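Local coordinates for SspB protein (Streptomyces clavuligerus, PDB 6JUF) that probably acts as a metal-dependent DNase in the SspABCD-SspE system, a phosphorothioation-sensing bacterial defence against phages, at residues L113-L118 with G262-A267; L69-Y74 with P338-A343; G99-L104 with E316-V321; I234-L239 with D308-V313. All blocks are in the same frame, centred on the assembly; numbering follows the deposited sequence.

Contacts 1 and 4 form the middle of the group, with centres about 13 Å apart. Consecutive tryptophans of helix 107-118 meet helix 231-243 there: W115 packs on it, and W116 NE1 probably donates a hydrogen bond to Y236 OH at 2.9 Å. Contact 3 continues contact 4, since both use helix 306-317; their centres are about 15 Å apart. It also reaches contact 1 through packing of L104 against L113. Contact 2 lies farther out, about 22 Å from contact 1 between centres, and closes a chain loop in which the other three are nested. All four lie away from the magnesium-binding residue E18.

Contact 1. Residues L113-L118 with G262-A267; sequences LHWWLL and GAPGRA
W115 pushes the six-membered half of its indole against the start of helix 264-268. Its CB meets nothing of the other segment. CG stands anti to the backbone N (chi1 178°), and this carries the ring out from helix 107-118 to the turn at G262-A267. On the five-membered side, CD1 packs on the ring of Y236, and NE1 is hydrogen-bonded to D240 OD2, so the polar end of the indole is held by helix 231-243. CZ2 passes close to the carbonyl of A237. The remaining atoms face the other segment. W115 CE3 lies 3.7 Å from A267 CB, which comes in at the edge of the ring, near its plane. CZ3 is at the same distance from this methyl and also approaches the backbone of A263 and P264. At the tip, W115 CH2 is 3.5 Å from the carbonyl O of G262 and 3.9 Å from P264 CG. The proline ring and the indole meet at a slant.

L118 CD1 also packs on A267 CB, at 3.8 Å. The helix that bears this methyl begins behind A263, its N-cap residue, and its first turn is closed by A267 N to A263 O at 3.1 Å. G262 just before has a positive phi, 104°, where a side chain would collide with the preceding carbonyl.

No hydrogen bond joins the two segments. The contact is buried and mainly apolar, so it depends on the fit of the six-membered half of the indole to a methyl, a proline ring and backbone, while the D240 bond fixes how that indole is turned.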
loop_
_atom_site.group_PDB
_atom_site.type_symbol
_atom_site.label_atom_id
_atom_site.label_comp_id
_atom_site.label_asym_id
_atom_site.label_seq_id
_atom_site.Cartn_x
_atom_site.Cartn_y
_atom_site.Cartn_z
ATOM N N LEU B 113 -5.843 10.459 -6.397
ATOM C CA LEU B 113 -4.544 10.501 -7.097
ATOM C C LEU B 113 -4.673 10.032 -8.540
ATOM O O LEU B 113 -4.084 10.612 -9.441
ATOM C CB LEU B 113 -3.466 9.708 -6.334
ATOM C CG LEU B 113 -2.911 10.489 -5.098
ATOM C CD1 LEU B 113 -2.203 9.486 -4.181
ATOM C CD2 LEU B 113 -1.998 11.630 -5.519
ATOM N N HIS B 114 -5.480 8.969 -8.755
ATOM C CA HIS B 114 -5.752 8.460 -10.096
ATOM C C HIS B 114 -6.406 9.538 -10.960
ATOM O O HIS B 114 -5.996 9.799 -12.098
ATOM C CB HIS B 114 -6.615 7.183 -9.991
ATOM C CG HIS B 114 -7.057 6.675 -11.309
ATOM N ND1 HIS B 114 -8.363 6.723 -11.753
ATOM C CD2 HIS B 114 -6.318 6.085 -12.317
ATOM C CE1 HIS B 114 -8.407 6.162 -12.998
ATOM N NE2 HIS B 114 -7.154 5.817 -13.339
ATOM N N TRP B 115 -7.377 10.246 -10.371
ATOM C CA TRP B 115 -8.019 11.362 -11.054
ATOM C C TRP B 115 -6.978 12.440 -11.419
ATOM O O TRP B 115 -6.943 12.947 -12.549
ATOM C CB TRP B 115 -9.111 11.931 -10.130
ATOM C CG TRP B 115 -9.806 13.140 -10.758
ATOM C CD1 TRP B 115 -9.659 14.494 -10.398
ATOM C CD2 TRP B 115 -10.721 13.140 -11.926
ATOM N NE1 TRP B 115 -10.422 15.292 -11.189
ATOM C CE2 TRP B 115 -11.117 14.535 -12.130
ATOM C CE3 TRP B 115 -11.294 12.133 -12.729
ATOM C CZ2 TRP B 115 -11.949 14.917 -13.172
ATOM C CZ3 TRP B 115 -12.134 12.553 -13.766
ATOM C CH2 TRP B 115 -12.435 13.926 -13.974
ATOM N N TRP B 116 -6.061 12.731 -10.464
ATOM C CA TRP B 116 -5.049 13.754 -10.741
ATOM C C TRP B 116 -4.069 13.361 -11.806
ATOM O O TRP B 116 -3.674 14.184 -12.617
ATOM C CB TRP B 116 -4.293 14.155 -9.493
ATOM C CG TRP B 116 -5.157 14.956 -8.528
ATOM C CD1 TRP B 116 -6.439 15.531 -8.765
ATOM C CD2 TRP B 116 -4.821 15.319 -7.145
ATOM N NE1 TRP B 116 -6.890 16.182 -7.628
ATOM C CE2 TRP B 116 -5.981 16.078 -6.614
ATOM C CE3 TRP B 116 -3.749 15.058 -6.300
ATOM C CZ2 TRP B 116 -5.994 16.584 -5.293
ATOM C CZ3 TRP B 116 -3.768 15.575 -5.005
ATOM C CH2 TRP B 116 -4.886 16.293 -4.482
ATOM N N LEU B 117 -3.781 12.050 -11.887
ATOM C CA LEU B 117 -2.834 11.549 -12.892
ATOM C C LEU B 117 -3.424 11.787 -14.322
ATOM O O LEU B 117 -2.723 12.153 -15.234
ATOM C CB LEU B 117 -2.556 10.054 -12.688
ATOM C CG LEU B 117 -1.615 9.381 -13.704
ATOM C CD1 LEU B 117 -0.197 10.060 -13.770
ATOM C CD2 LEU B 117 -1.462 7.905 -13.405
ATOM N N LEU B 118 -4.724 11.575 -14.439
ATOM C CA LEU B 118 -5.434 11.671 -15.733
ATOM C C LEU B 118 -5.804 13.120 -16.065
ATOM O O LEU B 118 -6.115 13.473 -17.191
ATOM C CB LEU B 118 -6.678 10.776 -15.713
ATOM C CG LEU B 118 -6.466 9.273 -15.666
ATOM C CD1 LEU B 118 -7.801 8.595 -15.447
ATOM C CD2 LEU B 118 -5.766 8.762 -16.934
ATOM N N GLY B 262 -12.331 11.931 -20.753
ATOM C CA GLY B 262 -11.756 12.839 -19.741
ATOM C C GLY B 262 -12.575 12.906 -18.457
ATOM O O GLY B 262 -12.073 13.342 -17.398
ATOM N N ALA B 263 -13.847 12.515 -18.538
ATOM C CA ALA B 263 -14.780 12.773 -17.441
ATOM C C ALA B 263 -14.775 11.584 -16.454
ATOM O O ALA B 263 -14.121 10.558 -16.719
ATOM C CB ALA B 263 -16.179 13.096 -18.013
ATOM N N PRO B 264 -15.468 11.678 -15.328
ATOM C CA PRO B 264 -15.364 10.665 -14.296
ATOM C C PRO B 264 -15.881 9.276 -14.675
ATOM O O PRO B 264 -15.373 8.269 -14.149
ATOM C CB PRO B 264 -16.221 11.238 -13.141
ATOM C CG PRO B 264 -16.092 12.708 -13.346
ATOM C CD PRO B 264 -16.127 12.903 -14.842
ATOM N N GLY B 265 -16.867 9.187 -15.585
ATOM C CA GLY B 265 -17.338 7.897 -15.967
ATOM C C GLY B 265 -16.233 7.031 -16.561
ATOM O O GLY B 265 -16.056 5.865 -16.183
ATOM N N ARG B 266 -15.495 7.552 -17.504
ATOM C CA ARG B 266 -14.382 6.806 -18.109
ATOM C C ARG B 266 -13.164 6.740 -17.180
ATOM O O ARG B 266 -12.391 5.782 -17.287
ATOM C CB ARG B 266 -13.995 7.400 -19.461
ATOM C CG ARG B 266 -14.822 6.869 -20.639
ATOM C CD ARG B 266 -13.811 6.017 -21.425
ATOM N NE ARG B 266 -14.259 5.961 -22.763
ATOM C CZ ARG B 266 -13.586 5.500 -23.762
ATOM N NH1 ARG B 266 -12.345 4.966 -23.592
ATOM N NH2 ARG B 266 -14.203 5.507 -24.904
ATOM N N ALA B 267 -12.992 7.712 -16.298
ATOM C CA ALA B 267 -11.789 7.699 -15.453
ATOM C C ALA B 267 -11.936 6.662 -14.336
ATOM O O ALA B 267 -11.006 5.929 -14.020
ATOM C CB ALA B 267 -11.510 9.089 -14.812
#

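Contact 2. Residues L69-Y74 with P338-A343; sequences LTREHY and PKLAEA
K339 meets Y74, and A343 meets R71, where helix 339-350 crosses strand 70-74, one of two strands in a small antiparallel sheet with 83-87. Helix and strand cross nearly at a right angle, 82°, with their axes 7.5 Å apart.

K339 comes first along the helix. Its chain bends at chi2 and again at chi4, and crosses H73 at about a right angle. The bends bring NZ to Y74 O, to which it donates a hydrogen bond of 3.1 Å. The donor is tilted 17° from the carbonyl plane. H73 ND1 makes a weak bond to the same oxygen, so two nitrogens share it.

L340 follows and turns the end of its side chain to the strand. Its CD2 rests 3.7 Å from R71 CB, at the base of the arginine. The strongest polar partner of the guanidinium lies outside: NH2 bonds to G123 O, and NH1 has a long, weak ion pair with E347. The A343 carbonyl lies over one guanidinium face.

E342 is modelled in two conformers. In the one described here, its CB makes a CH-pi contact over one face of the H73 ring, 4.0 Å from the centroid. Y74 CD2 lies over the opposite face, toward the rim. The E72 side chain points away from the helix and forms salt bridges with R65 and R61.

A343 completes the walk, its backbone N lying over the same H73 face as E342 CB. Its methyl fits between two neighbours of the strand: A343 CB is 3.6 Å from R71 CD and 3.4 Å from the carbonyl O of E72.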
loop_
_atom_site.group_PDB
_atom_site.type_symbol
_atom_site.label_atom_id
_atom_site.label_comp_id
_atom_site.label_asym_id
_atom_site.label_seq_id
_atom_site.Cartn_x
_atom_site.Cartn_y
_atom_site.Cartn_z
ATOM N N LEU B 69 1.681 16.783 -7.947
ATOM C CA LEU B 69 2.207 17.040 -6.613
ATOM C C LEU B 69 3.377 17.996 -6.672
ATOM O O LEU B 69 3.739 18.610 -5.660
ATOM C CB LEU B 69 2.628 15.717 -5.928
ATOM C CG LEU B 69 1.457 14.724 -5.737
ATOM C CD1 LEU B 69 2.023 13.375 -5.327
ATOM C CD2 LEU B 69 0.460 15.130 -4.654
ATOM N N THR B 70 3.991 18.124 -7.855
ATOM C CA THR B 70 4.971 19.181 -8.095
ATOM C C THR B 70 4.707 19.793 -9.438
ATOM O O THR B 70 3.982 19.201 -10.261
ATOM C CB THR B 70 6.401 18.643 -8.185
ATOM O OG1 THR B 70 6.461 17.604 -9.209
ATOM C CG2 THR B 70 6.879 18.072 -6.831
ATOM N N ARG B 71 5.246 21.026 -9.592
ATOM C CA ARG B 71 5.388 21.654 -10.902
ATOM C C ARG B 71 6.885 21.877 -11.086
ATOM O O ARG B 71 7.618 21.973 -10.088
ATOM C CB ARG B 71 4.643 23.005 -10.981
ATOM C CG ARG B 71 3.134 22.976 -11.294
ATOM C CD ARG B 71 3.083 23.246 -12.834
ATOM N NE ARG B 71 1.832 23.781 -13.062
ATOM C CZ ARG B 71 1.194 23.885 -14.187
ATOM N NH1 ARG B 71 1.771 23.500 -15.323
ATOM N NH2 ARG B 71 -0.028 24.397 -14.120
ATOM N N GLU B 72 7.349 22.004 -12.317
ATOM C CA GLU B 72 8.735 22.267 -12.564
ATOM C C GLU B 72 8.876 23.586 -13.372
ATOM O O GLU B 72 8.019 23.956 -14.197
ATOM C CB GLU B 72 9.411 21.082 -13.314
ATOM C CG GLU B 72 9.403 19.786 -12.512
ATOM C CD GLU B 72 10.217 18.714 -13.173
ATOM O OE1 GLU B 72 10.885 18.955 -14.205
ATOM O OE2 GLU B 72 10.146 17.581 -12.671
ATOM N N HIS B 73 9.996 24.267 -13.090
ATOM C CA HIS B 73 10.293 25.555 -13.776
ATOM C C HIS B 73 11.735 25.887 -13.683
ATOM O O HIS B 73 12.374 25.428 -12.764
ATOM C CB HIS B 73 9.452 26.688 -13.187
ATOM C CG HIS B 73 9.301 27.865 -14.134
ATOM N ND1 HIS B 73 9.868 29.044 -13.872
ATOM C CD2 HIS B 73 8.772 27.963 -15.418
ATOM C CE1 HIS B 73 9.613 29.907 -14.883
ATOM N NE2 HIS B 73 8.967 29.239 -15.833
ATOM N N TYR B 74 12.281 26.715 -14.579
ATOM C CA TYR B 74 13.671 27.159 -14.375
ATOM C C TYR B 74 13.837 27.895 -13.038
ATOM O O TYR B 74 12.930 28.627 -12.573
ATOM C CB TYR B 74 14.143 28.055 -15.532
ATOM C CG TYR B 74 13.776 27.499 -16.906
ATOM C CD1 TYR B 74 14.546 26.488 -17.510
ATOM C CD2 TYR B 74 12.648 27.970 -17.586
ATOM C CE1 TYR B 74 14.219 25.990 -18.768
ATOM C CE2 TYR B 74 12.300 27.466 -18.831
ATOM C CZ TYR B 74 13.086 26.478 -19.422
ATOM O OH TYR B 74 12.739 25.983 -20.678
ATOM N N PRO B 338 6.553 31.058 -5.847
ATOM C CA PRO B 338 6.025 31.831 -6.980
ATOM C C PRO B 338 6.231 31.153 -8.332
ATOM O O PRO B 338 5.565 31.459 -9.309
ATOM C CB PRO B 338 6.795 33.134 -6.896
ATOM C CG PRO B 338 7.995 32.845 -6.103
ATOM C CD PRO B 338 7.609 31.777 -5.094
ATOM N N LYS B 339 7.155 30.183 -8.317
ATOM C CA LYS B 339 7.422 29.373 -9.561
ATOM C C LYS B 339 6.300 28.450 -10.040
ATOM O O LYS B 339 6.171 28.206 -11.249
ATOM C CB LYS B 339 8.759 28.673 -9.566
ATOM C CG LYS B 339 9.868 29.612 -10.058
ATOM C CD LYS B 339 11.078 29.610 -9.210
ATOM C CE LYS B 339 11.859 30.907 -9.508
ATOM N NZ LYS B 339 12.150 31.141 -10.951
ATOM N N LEU B 340 5.423 28.057 -9.094
ATOM C CA LEU B 340 4.146 27.361 -9.491
ATOM C C LEU B 340 3.321 28.145 -10.541
ATOM O O LEU B 340 2.996 27.588 -11.557
ATOM C CB LEU B 340 3.248 27.063 -8.265
ATOM C CG LEU B 340 3.913 26.207 -7.168
ATOM C CD1 LEU B 340 3.070 26.070 -5.928
ATOM C CD2 LEU B 340 4.149 24.815 -7.750
ATOM N N ALA B 341 2.982 29.425 -10.268
ATOM C CA ALA B 341 2.184 30.244 -11.198
ATOM C C ALA B 341 2.985 30.471 -12.508
ATOM O O ALA B 341 2.421 30.539 -13.585
ATOM C CB ALA B 341 1.754 31.561 -10.536
ATOM N N GLU B 342 4.305 30.619 -12.328
ATOM C CA GLU B 342 5.236 30.827 -13.444
ATOM C C GLU B 342 5.193 29.652 -14.421
ATOM O O GLU B 342 5.111 29.839 -15.645
ATOM C CB GLU B 342 6.665 31.106 -12.951
ATOM C CG GLU B 342 6.888 32.568 -12.580
ATOM C CD GLU B 342 6.302 33.508 -13.619
ATOM O OE1 GLU B 342 6.752 33.470 -14.793
ATOM O OE2 GLU B 342 5.384 34.288 -13.258
ATOM N N ALA B 343 5.234 28.443 -13.850
ATOM C CA ALA B 343 5.012 27.233 -14.625
ATOM C C ALA B 343 3.613 27.145 -15.340
ATOM O O ALA B 343 3.514 26.797 -16.541
ATOM C CB ALA B 343 5.305 25.984 -13.759
#

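Contact 3. Residues G99-L104 with E316-V321; sequences GADPYL and EQYDNV
OD2 of D101, the residue whose CB packs on Y318, is gripped by two hydrogen bonds, from S109 OG and from the backbone N of E106. OD1 is held as well, by E105 N. The carboxylate is thus fixed at the N-terminal end of helix 107-118 and the residues just before it. Y318 OH also bonds to S109 OG, so one serine hydroxyl ties together polar ends from both segments. No hydrogen bond runs directly between 99-104 and 316-321.

The direct contact is apolar. A100 CB sits 3.6 Å from Y318 CG and meets the ring at a slant. D101 CB is 4.0 Å from Y318 CE1, farther out along the same ring. The tyrosine CG lies anti to its own carbonyl carbon (chi1 -69°), and the ring extends along A100 and D101 to reach the serine. V321 uses both methyls: CG2 is 3.7 Å from A100 CA and CG1 4.1 Å from G99 CA.

Both backbones turn here. D101 to L104 form a type I beta turn, closed by L104 N to D101 O at 3.0 Å. Helix 306-317 ends in a Schellman motif with D319, at positive phi, as its C-prime residue. D319 N bonds to E316 O at 3.1 Å, and N320 N reaches back to D315 O.

L104 O is hydrogen-bonded to S199 of the second subunit. The contact joins the loop between helices 89-95 and 107-118 to the C-terminal end of helix 306-317. W93 of helix 89-95 meets the Y318 ring edge-to-face and packs on V321.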
loop_
_atom_site.group_PDB
_atom_site.type_symbol
_atom_site.label_atom_id
_atom_site.label_comp_id
_atom_site.label_asym_id
_atom_site.label_seq_id
_atom_site.Cartn_x
_atom_site.Cartn_y
_atom_site.Cartn_z
ATOM N N GLY B 99 -1.952 17.185 6.879
ATOM C CA GLY B 99 -2.847 17.218 5.703
ATOM C C GLY B 99 -3.935 16.161 5.703
ATOM O O GLY B 99 -4.242 15.579 6.762
ATOM N N ALA B 100 -4.579 15.940 4.569
ATOM C CA ALA B 100 -5.768 15.148 4.445
ATOM C C ALA B 100 -5.501 13.682 4.717
ATOM O O ALA B 100 -6.265 13.020 5.426
ATOM C CB ALA B 100 -6.418 15.291 3.053
ATOM N N ASP B 101 -4.458 13.131 4.104
ATOM C CA ASP B 101 -4.217 11.709 4.244
ATOM C C ASP B 101 -2.755 11.389 3.890
ATOM O O ASP B 101 -2.480 10.736 2.868
ATOM C CB ASP B 101 -5.223 10.953 3.348
ATOM C CG ASP B 101 -5.216 9.430 3.549
ATOM O OD1 ASP B 101 -4.613 8.920 4.499
ATOM O OD2 ASP B 101 -5.878 8.692 2.759
ATOM N N PRO B 102 -1.806 11.842 4.751
ATOM C CA PRO B 102 -0.373 11.693 4.485
ATOM C C PRO B 102 0.086 10.238 4.207
ATOM O O PRO B 102 1.060 10.009 3.503
ATOM C CB PRO B 102 0.289 12.268 5.779
ATOM C CG PRO B 102 -0.834 12.302 6.786
ATOM C CD PRO B 102 -2.049 12.593 5.996
ATOM N N TYR B 103 -0.568 9.261 4.808
ATOM C CA TYR B 103 -0.168 7.849 4.658
ATOM C C TYR B 103 -1.092 7.073 3.753
ATOM O O TYR B 103 -1.013 5.821 3.744
ATOM C CB TYR B 103 0.040 7.180 6.047
ATOM C CG TYR B 103 1.133 7.933 6.776
ATOM C CD1 TYR B 103 2.487 7.740 6.407
ATOM C CD2 TYR B 103 0.826 8.842 7.786
ATOM C CE1 TYR B 103 3.495 8.530 7.027
ATOM C CE2 TYR B 103 1.829 9.581 8.417
ATOM C CZ TYR B 103 3.141 9.411 8.026
ATOM O OH TYR B 103 4.164 10.062 8.666
ATOM N N LEU B 104 -1.953 7.759 2.979
ATOM C CA LEU B 104 -2.879 7.086 2.010
ATOM C C LEU B 104 -3.596 5.921 2.682
ATOM O O LEU B 104 -3.660 4.782 2.155
ATOM C CB LEU B 104 -2.150 6.662 0.720
ATOM C CG LEU B 104 -1.400 7.794 -0.034
ATOM C CD1 LEU B 104 -0.833 7.208 -1.330
ATOM C CD2 LEU B 104 -2.288 9.027 -0.310
ATOM N N GLU B 316 -14.554 18.507 2.575
ATOM C CA GLU B 316 -15.490 17.897 3.517
ATOM C C GLU B 316 -15.213 16.418 3.694
ATOM O O GLU B 316 -15.330 15.862 4.797
ATOM C CB GLU B 316 -16.886 18.083 3.022
ATOM C CG GLU B 316 -17.318 19.518 3.206
ATOM C CD GLU B 316 -18.522 19.840 2.390
ATOM O OE1 GLU B 316 -19.259 18.888 2.105
ATOM O OE2 GLU B 316 -18.760 21.048 2.112
ATOM N N GLN B 317 -14.860 15.751 2.603
ATOM C CA GLN B 317 -14.553 14.360 2.639
ATOM C C GLN B 317 -13.388 14.052 3.568
ATOM O O GLN B 317 -13.274 12.950 4.085
ATOM C CB GLN B 317 -14.205 13.916 1.208
ATOM C CG GLN B 317 -13.765 12.440 1.056
ATOM C CD GLN B 317 -14.799 11.397 1.491
ATOM O OE1 GLN B 317 -15.977 11.664 1.591
ATOM N NE2 GLN B 317 -14.324 10.131 1.686
ATOM N N TYR B 318 -12.535 15.042 3.785
ATOM C CA TYR B 318 -11.380 14.879 4.681
ATOM C C TYR B 318 -11.442 15.736 5.936
ATOM O O TYR B 318 -10.394 16.092 6.517
ATOM C CB TYR B 318 -10.070 15.144 3.900
ATOM C CG TYR B 318 -9.821 14.062 2.899
ATOM C CD1 TYR B 318 -9.180 12.901 3.277
ATOM C CD2 TYR B 318 -10.342 14.145 1.600
ATOM C CE1 TYR B 318 -8.951 11.882 2.375
ATOM C CE2 TYR B 318 -10.159 13.137 0.685
ATOM C CZ TYR B 318 -9.459 12.008 1.075
ATOM O OH TYR B 318 -9.257 10.960 0.206
ATOM N N ASP B 319 -12.661 16.013 6.370
ATOM C CA ASP B 319 -12.871 16.732 7.633
ATOM C C ASP B 319 -12.303 18.148 7.660
ATOM O O ASP B 319 -11.835 18.616 8.726
ATOM C CB ASP B 319 -12.367 15.875 8.790
ATOM C CG ASP B 319 -13.478 15.020 9.406
ATOM O OD1 ASP B 319 -14.607 14.919 8.851
ATOM O OD2 ASP B 319 -13.233 14.462 10.463
ATOM N N ASN B 320 -12.394 18.838 6.507
ATOM C CA ASN B 320 -12.100 20.260 6.414
ATOM C C ASN B 320 -10.707 20.581 6.910
ATOM O O ASN B 320 -10.488 21.355 7.855
ATOM C CB ASN B 320 -13.221 21.028 7.136
ATOM C CG ASN B 320 -14.572 20.753 6.502
ATOM O OD1 ASN B 320 -15.531 20.338 7.194
ATOM N ND2 ASN B 320 -14.669 20.954 5.208
ATOM N N VAL B 321 -9.739 19.978 6.208
ATOM C CA VAL B 321 -8.317 20.289 6.441
ATOM C C VAL B 321 -8.035 21.796 6.386
ATOM O O VAL B 321 -7.159 22.279 7.172
ATOM C CB VAL B 321 -7.467 19.566 5.379
ATOM C CG1 VAL B 321 -6.000 19.829 5.561
ATOM C CG2 VAL B 321 -7.735 18.063 5.442
#

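Contact 4. Residues I234-L239 with D308-V313; sequences IAYACL and DLAWDV
Y236 and A310 mark the closest backbone approach in an antiparallel helix pair, with axes 8.2 Å apart and directions 169° from each other. Helix 231-243 is followed by strand 250-253, helices up to 272-285, and the hairpin 289-293/298-302, whose second strand pairs with 250-253. This order is consistent with a winged-helix domain, and helix 306-317 packs on its first helix.

The small side chain of A310 lets the helices come together. L239 CB presses on A310 CB at 3.6 Å, and L239 CD1 runs along the groove to L309 and V313. V313 splits its branches: CG1, anti to the backbone N, meets A235 CB at 4.0 Å, and CG2 faces L239 CD1 at 4.2 Å.

Y236 goes to the other flank. CG is roughly anti to the backbone N (chi1 154°), which lays the Y236 ring alongside W311, pointing the same way. Y236 CD1 touches A310 CB at 3.7 Å. CE1 of the tyrosine then enters over one face of the indole. The result is a T-shaped stack, with the centroid of the Y236 ring 5.4 Å from that of the W311 five-membered ring and the planes at 76°.

A water joins the two polar ends. It is hydrogen-bonded at 2.7 Å to Y236 OH, the same hydroxyl that meets W116 NE1, and accepts from W311 NE1 at 2.9 Å.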
loop_
_atom_site.group_PDB
_atom_site.type_symbol
_atom_site.label_atom_id
_atom_site.label_comp_id
_atom_site.label_asym_id
_atom_site.label_seq_id
_atom_site.Cartn_x
_atom_site.Cartn_y
_atom_site.Cartn_z
ATOM N N ILE B 234 -16.362 11.199 -6.236
ATOM C CA ILE B 234 -17.132 11.282 -7.497
ATOM C C ILE B 234 -17.608 12.722 -7.755
ATOM O O ILE B 234 -17.372 13.305 -8.820
ATOM C CB ILE B 234 -18.287 10.271 -7.529
ATOM C CG1 ILE B 234 -17.727 8.822 -7.494
ATOM C CG2 ILE B 234 -19.131 10.472 -8.783
ATOM C CD1 ILE B 234 -18.777 7.735 -7.170
ATOM N N ALA B 235 -18.286 13.306 -6.745
ATOM C CA ALA B 235 -18.823 14.669 -6.912
ATOM C C ALA B 235 -17.733 15.724 -7.155
ATOM O O ALA B 235 -17.854 16.599 -8.020
ATOM C CB ALA B 235 -19.696 15.021 -5.705
ATOM N N TYR B 236 -16.632 15.613 -6.394
ATOM C CA TYR B 236 -15.510 16.514 -6.614
ATOM C C TYR B 236 -15.023 16.408 -8.102
ATOM O O TYR B 236 -14.768 17.402 -8.760
ATOM C CB TYR B 236 -14.354 16.160 -5.635
ATOM C CG TYR B 236 -12.984 16.586 -6.196
ATOM C CD1 TYR B 236 -12.574 17.888 -6.144
ATOM C CD2 TYR B 236 -12.135 15.622 -6.798
ATOM C CE1 TYR B 236 -11.330 18.274 -6.679
ATOM C CE2 TYR B 236 -10.903 15.978 -7.323
ATOM C CZ TYR B 236 -10.521 17.328 -7.287
ATOM O OH TYR B 236 -9.325 17.676 -7.837
ATOM N N ALA B 237 -14.867 15.151 -8.558
ATOM C CA ALA B 237 -14.370 14.942 -9.911
ATOM C C ALA B 237 -15.285 15.495 -10.975
ATOM O O ALA B 237 -14.831 16.124 -11.950
ATOM C CB ALA B 237 -14.078 13.457 -10.141
ATOM N N CYS B 238 -16.607 15.338 -10.736
ATOM C CA CYS B 238 -17.591 15.923 -11.654
ATOM C C CYS B 238 -17.479 17.455 -11.775
ATOM O O CYS B 238 -17.466 18.024 -12.856
ATOM C CB CYS B 238 -19.012 15.501 -11.245
ATOM S SG CYS B 238 -19.362 13.749 -11.470
ATOM N N LEU B 239 -17.378 18.098 -10.603
ATOM C CA LEU B 239 -17.262 19.561 -10.542
ATOM C C LEU B 239 -15.922 20.054 -11.068
ATOM O O LEU B 239 -15.862 21.065 -11.794
ATOM C CB LEU B 239 -17.517 20.025 -9.116
ATOM C CG LEU B 239 -18.967 19.934 -8.636
ATOM C CD1 LEU B 239 -18.971 19.901 -7.076
ATOM C CD2 LEU B 239 -19.861 21.047 -9.178
ATOM N N ASP B 308 -14.415 25.983 -7.004
ATOM C CA ASP B 308 -14.414 26.219 -5.561
ATOM C C ASP B 308 -15.366 25.240 -4.907
ATOM O O ASP B 308 -15.125 24.790 -3.735
ATOM C CB ASP B 308 -14.810 27.683 -5.208
ATOM C CG ASP B 308 -13.716 28.685 -5.565
ATOM O OD1 ASP B 308 -12.544 28.289 -5.768
ATOM O OD2 ASP B 308 -14.014 29.891 -5.649
ATOM N N LEU B 309 -16.469 24.939 -5.579
ATOM C CA LEU B 309 -17.439 23.999 -4.990
ATOM C C LEU B 309 -16.828 22.597 -4.937
ATOM O O LEU B 309 -17.034 21.868 -3.986
ATOM C CB LEU B 309 -18.789 23.984 -5.732
ATOM C CG LEU B 309 -19.522 25.352 -5.643
ATOM C CD1 LEU B 309 -20.678 25.297 -6.647
ATOM C CD2 LEU B 309 -19.999 25.462 -4.197
ATOM N N ALA B 310 -16.079 22.225 -5.964
ATOM C CA ALA B 310 -15.436 20.950 -5.984
ATOM C C ALA B 310 -14.547 20.808 -4.750
ATOM O O ALA B 310 -14.544 19.740 -4.129
ATOM C CB ALA B 310 -14.580 20.801 -7.257
ATOM N N TRP B 311 -13.780 21.837 -4.436
ATOM C CA TRP B 311 -12.943 21.796 -3.288
ATOM C C TRP B 311 -13.673 21.846 -1.959
ATOM O O TRP B 311 -13.138 21.328 -1.002
ATOM C CB TRP B 311 -11.813 22.826 -3.395
ATOM C CG TRP B 311 -10.739 22.217 -4.231
ATOM C CD1 TRP B 311 -10.556 22.307 -5.606
ATOM C CD2 TRP B 311 -9.692 21.355 -3.761
ATOM N NE1 TRP B 311 -9.485 21.585 -5.990
ATOM C CE2 TRP B 311 -8.918 20.988 -4.926
ATOM C CE3 TRP B 311 -9.321 20.864 -2.513
ATOM C CZ2 TRP B 311 -7.820 20.129 -4.841
ATOM C CZ3 TRP B 311 -8.214 20.045 -2.413
ATOM C CH2 TRP B 311 -7.478 19.661 -3.571
ATOM N N ASP B 312 -14.797 22.537 -1.831
ATOM C CA ASP B 312 -15.618 22.392 -0.612
ATOM C C ASP B 312 -15.981 20.935 -0.408
ATOM O O ASP B 312 -15.858 20.413 0.701
ATOM C CB ASP B 312 -16.894 23.230 -0.674
ATOM C CG ASP B 312 -16.628 24.731 -0.638
ATOM O OD1 ASP B 312 -15.520 25.111 -0.186
ATOM O OD2 ASP B 312 -17.499 25.508 -1.105
ATOM N N VAL B 313 -16.477 20.291 -1.455
ATOM C CA VAL B 313 -16.960 18.915 -1.358
ATOM C C VAL B 313 -15.769 17.995 -1.014
ATOM O O VAL B 313 -15.854 17.129 -0.157
ATOM C CB VAL B 313 -17.543 18.488 -2.724
ATOM C CG1 VAL B 313 -17.774 16.977 -2.830
ATOM C CG2 VAL B 313 -18.864 19.201 -2.980
HETATM O O HOH W 1 -8.981 20.239 -8.536
#